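Local structure of peroxide stress regulator PerR, FUR family (Streptococcus pyogenes, 4LMY) at residues L17-E22 / M95-V100; I35-Q40 / R52-N57; H4-A9 / Y13-E18. The protein probably acts as a metal-dependent transcription factor of the Fur family, binding DNA and regulating genes of the peroxide stress response in group A Streptococcus. One frame throughout, in Å; residues are numbered along the deposited sequence.

Contact 1 of 3, residues L17-E22 / M95-V100; sequences LEHLRE and MGHQHV. With ZN (zinc ion), chain E.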
loop_
_atom_site.group_PDB
_atom_site.type_symbol
_atom_site.label_atom_id
_atom_site.label_comp_id
_atom_site.label_asym_id
_atom_site.label_seq_id
_atom_site.Cartn_x
_atom_site.Cartn_y
_atom_site.Cartn_z
ATOM N N LEU B 17 8.891 -4.110 17.919
ATOM C CA LEU B 17 9.596 -4.967 18.861
ATOM C C LEU B 17 11.067 -5.113 18.485
ATOM O O LEU B 17 11.940 -5.073 19.351
ATOM C CB LEU B 17 8.933 -6.343 18.950
ATOM C CG LEU B 17 7.499 -6.373 19.481
ATOM C CD1 LEU B 17 7.083 -7.800 19.830
ATOM C CD2 LEU B 17 7.348 -5.450 20.682
ATOM N N GLU B 18 11.339 -5.274 17.193
ATOM C CA GLU B 18 12.715 -5.390 16.718
ATOM C C GLU B 18 13.525 -4.132 17.026
ATOM O O GLU B 18 14.647 -4.218 17.523
ATOM C CB GLU B 18 12.753 -5.700 15.219
ATOM C CG GLU B 18 14.157 -5.779 14.628
ATOM C CD GLU B 18 14.973 -6.942 15.176
ATOM O OE1 GLU B 18 16.217 -6.899 15.060
ATOM O OE2 GLU B 18 14.377 -7.900 15.712
ATOM N N HIS B 19 12.947 -2.971 16.738
ATOM C CA HIS B 19 13.591 -1.694 17.030
ATOM C C HIS B 19 13.842 -1.528 18.527
ATOM O O HIS B 19 14.911 -1.075 18.939
ATOM C CB HIS B 19 12.746 -0.526 16.517
ATOM C CG HIS B 19 12.884 -0.274 15.047
ATOM N ND1 HIS B 19 13.636 0.765 14.539
ATOM C CD2 HIS B 19 12.364 -0.918 13.977
ATOM C CE1 HIS B 19 13.575 0.747 13.220
ATOM N NE2 HIS B 19 12.808 -0.263 12.852
ATOM N N LEU B 20 12.852 -1.893 19.337
ATOM C CA LEU B 20 12.976 -1.779 20.789
ATOM C C LEU B 20 14.032 -2.731 21.353
ATOM O O LEU B 20 14.791 -2.358 22.248
ATOM C CB LEU B 20 11.627 -2.006 21.478
ATOM C CG LEU B 20 10.550 -0.946 21.239
ATOM C CD1 LEU B 20 9.341 -1.198 22.129
ATOM C CD2 LEU B 20 11.100 0.455 21.448
ATOM N N ARG B 21 14.074 -3.956 20.833
ATOM C CA ARG B 21 15.095 -4.922 21.230
ATOM C C ARG B 21 16.483 -4.395 20.897
ATOM O O ARG B 21 17.412 -4.515 21.698
ATOM C CB ARG B 21 14.892 -6.265 20.529
ATOM C CG ARG B 21 13.739 -7.100 21.049
ATOM C CD ARG B 21 13.781 -8.500 20.451
ATOM N NE ARG B 21 12.462 -9.122 20.420
ATOM C CZ ARG B 21 11.718 -9.241 19.326
ATOM N NH1 ARG B 21 12.163 -8.790 18.159
ATOM N NH2 ARG B 21 10.528 -9.820 19.398
ATOM N N GLU B 22 16.614 -3.816 19.706
ATOM C CA GLU B 22 17.876 -3.232 19.262
ATOM C C GLU B 22 18.382 -2.187 20.250
ATOM O O GLU B 22 19.589 -2.026 20.430
ATOM C CB GLU B 22 17.718 -2.604 17.873
ATOM C CG GLU B 22 17.690 -3.605 16.730
ATOM C CD GLU B 22 17.382 -2.956 15.392
ATOM O OE1 GLU B 22 16.982 -1.770 15.379
ATOM O OE2 GLU B 22 17.539 -3.631 14.352
ATOM N N MET B 95 1.932 5.406 13.515
ATOM C CA MET B 95 2.292 5.558 12.106
ATOM C C MET B 95 3.577 4.802 11.755
ATOM O O MET B 95 4.145 4.985 10.677
ATOM C CB MET B 95 2.374 7.043 11.713
ATOM C CG MET B 95 3.726 7.729 11.914
ATOM S SD MET B 95 4.392 7.617 13.583
ATOM C CE MET B 95 4.929 9.307 13.841
ATOM N N GLY B 96 4.009 3.935 12.667
ATOM C CA GLY B 96 5.217 3.149 12.483
ATOM C C GLY B 96 5.254 2.354 11.190
ATOM O O GLY B 96 4.229 1.884 10.699
ATOM N N HIS B 97 6.455 2.200 10.646
ATOM C CA HIS B 97 6.656 1.535 9.366
ATOM C C HIS B 97 6.707 0.016 9.494
ATOM O O HIS B 97 6.642 -0.541 10.591
ATOM C CB HIS B 97 7.974 2.009 8.763
ATOM C CG HIS B 97 9.172 1.599 9.560
ATOM N ND1 HIS B 97 9.628 2.324 10.642
ATOM C CD2 HIS B 97 9.995 0.532 9.446
ATOM C CE1 HIS B 97 10.686 1.722 11.154
ATOM N NE2 HIS B 97 10.932 0.633 10.450
ATOM N N GLN B 98 6.842 -0.652 8.356
ATOM C CA GLN B 98 7.062 -2.089 8.334
ATOM C C GLN B 98 8.084 -2.403 7.249
ATOM O O GLN B 98 8.546 -1.506 6.540
ATOM C CB GLN B 98 5.757 -2.836 8.053
ATOM C CG GLN B 98 5.247 -2.638 6.643
ATOM C CD GLN B 98 4.114 -3.575 6.291
ATOM O OE1 GLN B 98 3.402 -3.351 5.320
ATOM N NE2 GLN B 98 3.950 -4.637 7.068
ATOM N N HIS B 99 8.424 -3.675 7.112
ATOM C CA HIS B 99 9.366 -4.088 6.081
ATOM C C HIS B 99 8.795 -5.236 5.267
ATOM O O HIS B 99 8.372 -6.251 5.817
ATOM C CB HIS B 99 10.710 -4.461 6.703
ATOM C CG HIS B 99 11.330 -3.343 7.478
ATOM N ND1 HIS B 99 12.292 -2.512 6.947
ATOM C CD2 HIS B 99 11.096 -2.894 8.734
ATOM C CE1 HIS B 99 12.639 -1.611 7.849
ATOM N NE2 HIS B 99 11.924 -1.818 8.940
ATOM N N VAL B 100 8.791 -5.053 3.950
ATOM C CA VAL B 100 8.124 -5.959 3.026
ATOM C C VAL B 100 9.131 -6.586 2.067
ATOM O O VAL B 100 10.036 -5.912 1.580
ATOM C CB VAL B 100 7.057 -5.196 2.205
ATOM C CG1 VAL B 100 6.333 -6.122 1.228
ATOM C CG2 VAL B 100 6.070 -4.504 3.136
HETATM ZN ZN ZN E . 12.363 -0.982 10.864
#

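Contact 2 of 3, residues I35-Q40 / R52-N57; sequences ISYMIQ and RDLQPN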
loop_
_atom_site.group_PDB
_atom_site.type_symbol
_atom_site.label_atom_id
_atom_site.label_comp_id
_atom_site.label_asym_id
_atom_site.label_seq_id
_atom_site.Cartn_x
_atom_site.Cartn_y
_atom_site.Cartn_z
ATOM N N ILE B 35 1.179 -1.354 22.188
ATOM C CA ILE B 35 1.611 -1.307 20.792
ATOM C C ILE B 35 0.523 -1.850 19.869
ATOM O O ILE B 35 0.145 -1.196 18.897
ATOM C CB ILE B 35 2.913 -2.095 20.570
ATOM C CG1 ILE B 35 4.071 -1.423 21.311
ATOM C CG2 ILE B 35 3.231 -2.196 19.078
ATOM C CD1 ILE B 35 5.289 -2.305 21.475
ATOM N N SER B 36 0.019 -3.038 20.188
ATOM C CA SER B 36 -1.021 -3.674 19.384
ATOM C C SER B 36 -2.281 -2.824 19.360
ATOM O O SER B 36 -2.914 -2.667 18.316
ATOM C CB SER B 36 -1.350 -5.067 19.921
ATOM O OG SER B 36 -0.249 -5.945 19.781
ATOM N N TYR B 37 -2.639 -2.280 20.520
ATOM C CA TYR B 37 -3.796 -1.398 20.630
ATOM C C TYR B 37 -3.670 -0.209 19.682
ATOM O O TYR B 37 -4.607 0.112 18.952
ATOM C CB TYR B 37 -3.958 -0.902 22.070
ATOM C CG TYR B 37 -5.104 0.070 22.267
ATOM C CD1 TYR B 37 -4.916 1.438 22.103
ATOM C CD2 TYR B 37 -6.368 -0.378 22.626
ATOM C CE1 TYR B 37 -5.955 2.331 22.280
ATOM C CE2 TYR B 37 -7.416 0.510 22.808
ATOM C CZ TYR B 37 -7.202 1.863 22.635
ATOM O OH TYR B 37 -8.235 2.755 22.815
ATOM N N MET B 38 -2.508 0.438 19.702
ATOM C CA MET B 38 -2.263 1.621 18.884
ATOM C C MET B 38 -2.270 1.288 17.396
ATOM O O MET B 38 -2.777 2.059 16.581
ATOM C CB MET B 38 -0.939 2.283 19.271
ATOM C CG MET B 38 -0.946 2.921 20.654
ATOM S SD MET B 38 -2.289 4.107 20.850
ATOM C CE MET B 38 -1.866 5.302 19.585
ATOM N N ILE B 39 -1.705 0.135 17.052
ATOM C CA ILE B 39 -1.686 -0.329 15.668
ATOM C C ILE B 39 -3.097 -0.574 15.147
ATOM O O ILE B 39 -3.427 -0.208 14.017
ATOM C CB ILE B 39 -0.843 -1.615 15.524
ATOM C CG1 ILE B 39 0.638 -1.289 15.696
ATOM C CG2 ILE B 39 -1.081 -2.277 14.169
ATOM C CD1 ILE B 39 1.526 -2.493 15.688
ATOM N N GLN B 40 -3.934 -1.182 15.981
ATOM C CA GLN B 40 -5.292 -1.531 15.578
ATOM C C GLN B 40 -6.257 -0.354 15.656
ATOM O O GLN B 40 -7.327 -0.385 15.048
ATOM C CB GLN B 40 -5.828 -2.686 16.426
ATOM C CG GLN B 40 -5.084 -3.994 16.241
ATOM C CD GLN B 40 -5.892 -5.188 16.704
ATOM O OE1 GLN B 40 -6.913 -5.039 17.377
ATOM N NE2 GLN B 40 -5.445 -6.382 16.338
ATOM N N ARG B 52 -8.455 3.470 29.705
ATOM C CA ARG B 52 -9.785 2.921 29.963
ATOM C C ARG B 52 -10.068 1.640 29.178
ATOM O O ARG B 52 -10.719 0.725 29.688
ATOM C CB ARG B 52 -10.872 3.965 29.683
ATOM C CG ARG B 52 -11.010 5.022 30.770
ATOM C CD ARG B 52 -12.206 5.937 30.526
ATOM N NE ARG B 52 -11.944 6.943 29.499
ATOM C CZ ARG B 52 -12.344 6.846 28.234
ATOM N NH1 ARG B 52 -13.031 5.786 27.831
ATOM N NH2 ARG B 52 -12.059 7.814 27.374
ATOM N N ASP B 53 -9.578 1.573 27.945
ATOM C CA ASP B 53 -9.838 0.421 27.083
ATOM C C ASP B 53 -9.042 -0.820 27.479
ATOM O O ASP B 53 -9.517 -1.944 27.318
ATOM C CB ASP B 53 -9.570 0.765 25.616
ATOM C CG ASP B 53 -10.667 1.609 25.006
ATOM O OD1 ASP B 53 -11.739 1.738 25.636
ATOM O OD2 ASP B 53 -10.465 2.137 23.893
ATOM N N LEU B 54 -7.833 -0.617 27.993
ATOM C CA LEU B 54 -6.969 -1.737 28.356
ATOM C C LEU B 54 -7.111 -2.145 29.821
ATOM O O LEU B 54 -6.691 -3.234 30.210
ATOM C CB LEU B 54 -5.508 -1.414 28.033
ATOM C CG LEU B 54 -5.163 -1.355 26.544
ATOM C CD1 LEU B 54 -3.741 -0.862 26.339
ATOM C CD2 LEU B 54 -5.348 -2.725 25.916
ATOM N N GLN B 55 -7.701 -1.261 30.622
ATOM C CA GLN B 55 -7.931 -1.512 32.048
ATOM C C GLN B 55 -8.521 -2.890 32.410
ATOM O O GLN B 55 -8.030 -3.534 33.339
ATOM C CB GLN B 55 -8.769 -0.384 32.670
ATOM C CG GLN B 55 -9.325 -0.698 34.051
ATOM C CD GLN B 55 -8.241 -0.854 35.098
ATOM O OE1 GLN B 55 -7.122 -0.371 34.927
ATOM N NE2 GLN B 55 -8.568 -1.532 36.191
ATOM N N PRO B 56 -9.570 -3.348 31.694
ATOM C CA PRO B 56 -10.121 -4.670 32.029
ATOM C C PRO B 56 -9.121 -5.826 31.911
ATOM O O PRO B 56 -9.097 -6.696 32.782
ATOM C CB PRO B 56 -11.244 -4.846 31.004
ATOM C CG PRO B 56 -11.666 -3.462 30.681
ATOM C CD PRO B 56 -10.398 -2.664 30.682
ATOM N N ASN B 57 -8.320 -5.838 30.851
ATOM C CA ASN B 57 -7.321 -6.888 30.671
ATOM C C ASN B 57 -6.092 -6.684 31.552
ATOM O O ASN B 57 -5.346 -7.625 31.824
ATOM C CB ASN B 57 -6.900 -6.998 29.203
ATOM C CG ASN B 57 -7.814 -7.904 28.401
ATOM O OD1 ASN B 57 -8.549 -8.717 28.962
ATOM N ND2 ASN B 57 -7.763 -7.778 27.081
#

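Contact 3 of 3, residues H4-A9 / Y13-E18; sequences HSHQQA and YENVLE. With ZN (zinc ion), chain E.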
loop_
_atom_site.group_PDB
_atom_site.type_symbol
_atom_site.label_atom_id
_atom_site.label_comp_id
_atom_site.label_asym_id
_atom_site.label_seq_id
_atom_site.Cartn_x
_atom_site.Cartn_y
_atom_site.Cartn_z
ATOM N N HIS B 4 16.083 1.888 6.092
ATOM C CA HIS B 4 16.954 0.898 6.714
ATOM C C HIS B 4 16.392 -0.500 6.480
ATOM O O HIS B 4 15.312 -0.652 5.907
ATOM C CB HIS B 4 17.043 1.159 8.218
ATOM C CG HIS B 4 15.747 0.960 8.941
ATOM N ND1 HIS B 4 14.798 1.951 9.058
ATOM C CD2 HIS B 4 15.241 -0.121 9.583
ATOM C CE1 HIS B 4 13.764 1.493 9.742
ATOM N NE2 HIS B 4 14.010 0.238 10.073
ATOM N N SER B 5 17.119 -1.515 6.935
ATOM C CA SER B 5 16.670 -2.898 6.813
ATOM C C SER B 5 17.041 -3.725 8.039
ATOM O O SER B 5 18.061 -3.476 8.680
ATOM C CB SER B 5 17.259 -3.547 5.559
ATOM O OG SER B 5 17.045 -4.948 5.567
ATOM N N HIS B 6 16.209 -4.709 8.360
ATOM C CA HIS B 6 16.517 -5.653 9.427
ATOM C C HIS B 6 16.815 -7.015 8.818
ATOM O O HIS B 6 16.874 -8.026 9.522
ATOM C CB HIS B 6 15.355 -5.763 10.413
ATOM C CG HIS B 6 14.844 -4.442 10.895
ATOM N ND1 HIS B 6 15.395 -3.774 11.968
ATOM C CD2 HIS B 6 13.827 -3.667 10.452
ATOM C CE1 HIS B 6 14.742 -2.643 12.162
ATOM N NE2 HIS B 6 13.783 -2.554 11.256
ATOM N N GLN B 7 16.990 -7.022 7.499
ATOM C CA GLN B 7 17.315 -8.225 6.735
ATOM C C GLN B 7 16.243 -9.313 6.822
ATOM O O GLN B 7 16.539 -10.498 6.675
ATOM C CB GLN B 7 18.697 -8.771 7.119
ATOM C CG GLN B 7 19.863 -7.892 6.674
ATOM C CD GLN B 7 19.990 -6.622 7.493
ATOM O OE1 GLN B 7 20.013 -6.664 8.722
ATOM N NE2 GLN B 7 20.064 -5.483 6.814
ATOM N N GLN B 8 15.001 -8.897 7.049
ATOM C CA GLN B 8 13.855 -9.802 6.998
ATOM C C GLN B 8 12.561 -9.001 6.980
ATOM O O GLN B 8 12.541 -7.826 7.350
ATOM C CB GLN B 8 13.851 -10.775 8.182
ATOM C CG GLN B 8 13.380 -10.172 9.494
ATOM C CD GLN B 8 13.377 -11.179 10.632
ATOM O OE1 GLN B 8 13.962 -10.938 11.687
ATOM N NE2 GLN B 8 12.716 -12.312 10.421
ATOM N N ALA B 9 11.481 -9.637 6.542
ATOM C CA ALA B 9 10.176 -8.993 6.535
ATOM C C ALA B 9 9.633 -8.911 7.953
ATOM O O ALA B 9 9.754 -9.859 8.728
ATOM C CB ALA B 9 9.215 -9.756 5.644
ATOM N N TYR B 13 3.843 -4.428 13.936
ATOM C CA TYR B 13 4.026 -4.898 15.308
ATOM C C TYR B 13 5.420 -5.468 15.538
ATOM O O TYR B 13 6.136 -5.035 16.446
ATOM C CB TYR B 13 2.951 -5.933 15.660
ATOM C CG TYR B 13 3.117 -6.583 17.017
ATOM C CD1 TYR B 13 3.743 -7.816 17.144
ATOM C CD2 TYR B 13 2.636 -5.972 18.168
ATOM C CE1 TYR B 13 3.896 -8.419 18.378
ATOM C CE2 TYR B 13 2.783 -6.569 19.409
ATOM C CZ TYR B 13 3.412 -7.792 19.507
ATOM O OH TYR B 13 3.563 -8.391 20.738
ATOM N N GLU B 14 5.805 -6.431 14.708
ATOM C CA GLU B 14 7.115 -7.061 14.832
ATOM C C GLU B 14 8.250 -6.069 14.594
ATOM O O GLU B 14 9.345 -6.228 15.136
ATOM C CB GLU B 14 7.241 -8.263 13.890
ATOM C CG GLU B 14 6.306 -9.420 14.220
ATOM C CD GLU B 14 6.585 -10.048 15.579
ATOM O OE1 GLU B 14 7.693 -9.856 16.123
ATOM O OE2 GLU B 14 5.690 -10.746 16.101
ATOM N N ASN B 15 7.996 -5.048 13.779
ATOM C CA ASN B 15 9.002 -4.018 13.551
ATOM C C ASN B 15 9.288 -3.215 14.810
ATOM O O ASN B 15 10.446 -2.966 15.142
ATOM C CB ASN B 15 8.599 -3.078 12.417
ATOM C CG ASN B 15 9.580 -1.937 12.242
ATOM O OD1 ASN B 15 9.313 -0.805 12.644
ATOM N ND2 ASN B 15 10.730 -2.235 11.656
ATOM N N VAL B 16 8.229 -2.808 15.505
ATOM C CA VAL B 16 8.385 -2.051 16.744
ATOM C C VAL B 16 9.229 -2.835 17.742
ATOM O O VAL B 16 10.178 -2.304 18.321
ATOM C CB VAL B 16 7.028 -1.708 17.381
ATOM C CG1 VAL B 16 7.233 -1.038 18.731
ATOM C CG2 VAL B 16 6.233 -0.810 16.461
ATOM N N LEU B 17 8.891 -4.110 17.919
ATOM C CA LEU B 17 9.596 -4.967 18.861
ATOM C C LEU B 17 11.067 -5.113 18.485
ATOM O O LEU B 17 11.940 -5.073 19.351
ATOM C CB LEU B 17 8.933 -6.343 18.950
ATOM C CG LEU B 17 7.499 -6.373 19.481
ATOM C CD1 LEU B 17 7.083 -7.800 19.830
ATOM C CD2 LEU B 17 7.348 -5.450 20.682
ATOM N N GLU B 18 11.339 -5.274 17.193
ATOM C CA GLU B 18 12.715 -5.390 16.718
ATOM C C GLU B 18 13.525 -4.132 17.026
ATOM O O GLU B 18 14.647 -4.218 17.523
ATOM C CB GLU B 18 12.753 -5.700 15.219
ATOM C CG GLU B 18 14.157 -5.779 14.628
ATOM C CD GLU B 18 14.973 -6.942 15.176
ATOM O OE1 GLU B 18 16.217 -6.899 15.060
ATOM O OE2 GLU B 18 14.377 -7.900 15.712
HETATM ZN ZN ZN E . 12.363 -0.982 10.864
#

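Contact 1 of 3, residues L17-E22 / M95-V100
H19, from helix 12-22, meets H97, just before strand 98-104, and H99, within it, at a shared zinc ion, each binding it through NE2. The metal bonds are similar in length, 2.2 Å from zinc to H19 NE2 and 2.1 Å from zinc to H99 NE2. H19 and H99 lie on opposite sides of the metal, their NE2 atoms 4.3 Å apart. The zinc-H97 bond is roughly at right angles to those of H19 and H99, and H97 NE2 comes to 3.2 Å from H19 NE2. No hydrogen bond links these nitrogens; their closeness reflects the shared metal. H4, H6 and N15 complete the six-residue site.

By the usual Fur-family division, helix 12-22 would belong to the DNA-binding part and strand 98-104 to the dimerisation part, so the zinc probably bridges the two. The backbones stay well separated, with CA of H19 and CA of G96 10.7 Å apart, and imidazoles and metal span the gap.

The aromatic contacts follow from this shared coordination. The H19 and H97 side chains approach from opposite directions, with ring planes at 80° and centroids 4.9 Å apart. H19 CE1 lies at the edge of the H97 ring, near its plane, as does H99 NE2. The CG of H97 sits between its backbone N and carbonyl carbon (chi1 65°), which swings the ring round until its far nitrogen reaches the metal, though CB does not head for the helix. M114 of strand 110-115 packs against H97 and H99, while M1 touches H19 and H97.

Contact 2 of 3, residues I35-Q40 / R52-N57
The flat ring of Y37 is met at its edge by the carboxylate of D53, whose OD2 lies near the ring plane beside the phenolic oxygen. M38 SD also sits at the ring edge, near the plane. L54 adds an apolar contact, its CD2 packing 4.2 Å from Y37 CD2. The ring and carboxylate planes are turned 53° apart, and the two side chains cross at about a right angle.

A single hydrogen bond carries the polar part: Y37 OH donates to D53 OD2 over 2.6 Å. The hydroxyl meets OD2 on the anti side of the carboxylate, 19° out of its plane. The CB of D53 stands off the ring plane, 3.5 Å from Y37 CE2, while OD2 comes in near the plane. The tyrosine ring is carried across to helix 47-54 because its CG is anti to the backbone N (chi1 178°).

Helix 29-40 and helix 47-54 are thereby joined at the surface of what is probably the winged-helix DNA-binding domain of this Fur-family protein. P45, K49 and I50 also touch Y37, placing the ring against the connection between the helices as well as helix 47-54, and L54 packs on M61.

D53 OD2 has a second partner, a salt bridge to K49 NZ. One carboxylate oxygen therefore accepts the hydroxyl's hydrogen bond and pairs with a lysine, which would probably favour the ionised aspartate and keep it a strong acceptor for Y37.

Contact 3 of 3, residues H4-A9 / Y13-E18
N15 approaches the zinc with its side-chain amide, and as modelled it is ND2 that lies 2.2 Å from the metal, directly across from H4 NE2. A neutral carboxamide normally binds a metal through its oxygen, so the two amide atoms are probably interchanged in the model and the ligand is more likely OD1. The chi1 of N15 (175°) sets CG anti to the backbone N, and this turns the amide from the side of helix 12-22 toward the metal.

H4 and H6, in the loop preceding that helix, bind zinc through NE2, with 2.2 Å between the metal and H4 NE2. The coordinated amide atom of N15, modelled as ND2, comes within 3.1 Å of H6 NE2, a closeness set by the common metal and not by a hydrogen bond. The H6 ring and the N15 amide are turned 67° apart, and the side chains cross at about a right angle.

E18 reaches H6 with its aliphatic part: its CG is 3.6 Å from H6 ND1, while the two side chains slide past each other in opposite directions. The polar partner of H6 ND1 is instead E22, whose OE2 probably accepts a hydrogen bond from it; this second-shell carboxylate would help, with the metal, to hold the ring and may make NE2 a somewhat stronger donor to the zinc. D2 O similarly holds H4 ND1.

The loop turns at H6, where S5 OG accepts from Q7 N over 2.8 Å in an ST turn. D112 OD1 is also hydrogen-bonded to S5 OG.

With H19, H97 and H99 the zinc is near-octahedral, each ligand having another straight across the metal. This is probably the regulatory metal site of this PerR, here filled with zinc; its five histidines and one asparagine, drawing in the N-terminal loop, differ from the histidine-aspartate site of Bacillus PerR.

Overall arrangement
From the N terminus, contact 3 comes first, closing a short loop in which residues 4-9 fold back onto helix 12-22. Contact 1 starts on the same helix, sharing L17 and E18, and closes a far longer loop that returns at residues 95-100. Nested inside it is contact 2, which joins helix 29-40 to helix 47-54. Contacts 1 and 3 have centres about 4 Å apart and meet at one zinc; contact 2 lies about 19 Å from contact 1 between centres. Helix 12-22 links them, since L17, V16 and Y13 pack against helix 29-40, so the DNA-binding helices, N-terminal loop and strand 98-104 form a continuous chain of contacts.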